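Local coordinates for PlzA (Borrelia burgdorferi, PDB 7MIE), which binds the second messenger c-di-GMP through its PilZ domain and probably acts as a c-di-GMP receptor in signalling, at residues L273-T276 and M277-H280. Numbering follows the deposited sequence.
Sequences LEYT and MLIH
Four consecutive i to i+4 backbone hydrogen bonds join L273-T276 to M277-H280, as in an alpha-helix. M277 N reaches L273 O at 2.8 Å, and H280 N reaches T276 O at 2.9 Å with an N-H...O angle of 168°. The bonds from L278 N to E274 O and from I279 N to Y275 O complete the set, the former less straight than the other three. I279 lays CG1 over one face of the Y275 ring, a CH-pi contact 4.0 Å from the ring centroid. Its CD1 continues toward the phenol end, 3.5 Å from Y275 OH. The Y275 ring is carried there by a CG anti to the backbone N (chi1 177°). L278 CD2 approaches the same ring obliquely, 4.2 Å from Y275 CD1. M277, bent at chi2 (-52°), runs alongside L273, with its CE 3.9 Å from L273 CD1. Y275 OH is hydrogen-bonded to the backbone O of S207, a residue of the c-di-GMP site, and its ring meets F266 edge-to-face. H280 NE2 is hydrogen-bonded to I71 O. The C-terminal helix 273-283 thus lies between the two beta-sheets, with Y275 against strand 240-250, L273 and M277 against strand 119-131, and H280 against strand 65-74.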
loop_
_atom_site.group_PDB
_atom_site.type_symbol
_atom_site.label_atom_id
_atom_site.label_comp_id
_atom_site.label_asym_id
_atom_site.label_seq_id
_atom_site.Cartn_x
_atom_site.Cartn_y
_atom_site.Cartn_z
ATOM N N LEU A 273 3.447 -1.822 10.577
ATOM C CA LEU A 273 2.903 -2.608 9.479
ATOM C C LEU A 273 1.401 -2.832 9.672
ATOM O O LEU A 273 0.654 -2.808 8.693
ATOM C CB LEU A 273 3.625 -3.962 9.411
ATOM C CG LEU A 273 3.253 -4.790 8.176
ATOM C CD1 LEU A 273 3.359 -3.948 6.911
ATOM C CD2 LEU A 273 4.117 -6.046 8.058
ATOM N N GLU A 274 0.946 -3.012 10.917
ATOM C CA GLU A 274 -0.475 -3.228 11.186
ATOM C C GLU A 274 -1.326 -2.022 10.757
ATOM O O GLU A 274 -2.458 -2.189 10.278
ATOM C CB GLU A 274 -0.740 -3.506 12.673
ATOM C CG GLU A 274 0.194 -4.542 13.276
ATOM C CD GLU A 274 1.488 -3.858 13.700
ATOM O OE1 GLU A 274 2.491 -3.992 12.968
ATOM O OE2 GLU A 274 1.457 -3.109 14.707
ATOM N N TYR A 275 -0.784 -0.806 10.933
ATOM C CA TYR A 275 -1.511 0.378 10.476
ATOM C C TYR A 275 -1.551 0.389 8.943
ATOM O O TYR A 275 -2.592 0.653 8.340
ATOM C CB TYR A 275 -0.841 1.669 10.963
ATOM C CG TYR A 275 -1.555 2.891 10.417
ATOM C CD1 TYR A 275 -2.773 3.288 10.956
ATOM C CD2 TYR A 275 -1.095 3.586 9.301
ATOM C CE1 TYR A 275 -3.487 4.374 10.459
ATOM C CE2 TYR A 275 -1.778 4.693 8.804
ATOM C CZ TYR A 275 -2.997 5.070 9.356
ATOM O OH TYR A 275 -3.722 6.144 8.915
ATOM N N THR A 276 -0.381 0.223 8.319
ATOM C CA THR A 276 -0.305 0.252 6.871
ATOM C C THR A 276 -1.293 -0.750 6.266
ATOM O O THR A 276 -2.012 -0.454 5.295
ATOM C CB THR A 276 1.121 -0.052 6.400
ATOM O OG1 THR A 276 1.932 0.982 6.973
ATOM C CG2 THR A 276 1.188 0.045 4.887
ATOM N N MET A 277 -1.341 -1.958 6.855
ATOM C CA MET A 277 -2.249 -2.980 6.326
ATOM C C MET A 277 -3.732 -2.654 6.610
ATOM O O MET A 277 -4.608 -3.007 5.821
ATOM C CB MET A 277 -1.915 -4.362 6.911
ATOM C CG MET A 277 -0.630 -4.990 6.397
ATOM S SD MET A 277 -0.500 -5.059 4.608
ATOM C CE MET A 277 1.122 -5.790 4.326
ATOM N N LEU A 278 -4.041 -1.938 7.700
ATOM C CA LEU A 278 -5.408 -1.471 7.943
ATOM C C LEU A 278 -5.860 -0.536 6.807
ATOM O O LEU A 278 -7.003 -0.613 6.338
ATOM C CB LEU A 278 -5.442 -0.740 9.296
ATOM C CG LEU A 278 -6.651 0.145 9.610
ATOM C CD1 LEU A 278 -7.809 -0.742 10.050
ATOM C CD2 LEU A 278 -6.327 1.098 10.760
ATOM N N ILE A 279 -4.978 0.379 6.398
ATOM C CA ILE A 279 -5.311 1.285 5.298
ATOM C C ILE A 279 -5.404 0.521 3.975
ATOM O O ILE A 279 -6.364 0.698 3.207
ATOM C CB ILE A 279 -4.300 2.447 5.214
ATOM C CG1 ILE A 279 -4.256 3.214 6.548
ATOM C CG2 ILE A 279 -4.652 3.388 4.039
ATOM C CD1 ILE A 279 -5.593 3.847 6.960
ATOM N N HIS A 280 -4.437 -0.355 3.719
ATOM C CA HIS A 280 -4.505 -1.165 2.511
ATOM C C HIS A 280 -5.819 -1.963 2.449
ATOM O O HIS A 280 -6.461 -1.974 1.400
ATOM C CB HIS A 280 -3.275 -2.091 2.470
ATOM C CG HIS A 280 -3.238 -2.858 1.184
ATOM N ND1 HIS A 280 -3.826 -4.116 1.073
ATOM C CD2 HIS A 280 -2.681 -2.572 -0.010
ATOM C CE1 HIS A 280 -3.613 -4.574 -0.151
ATOM N NE2 HIS A 280 -2.940 -3.652 -0.827
#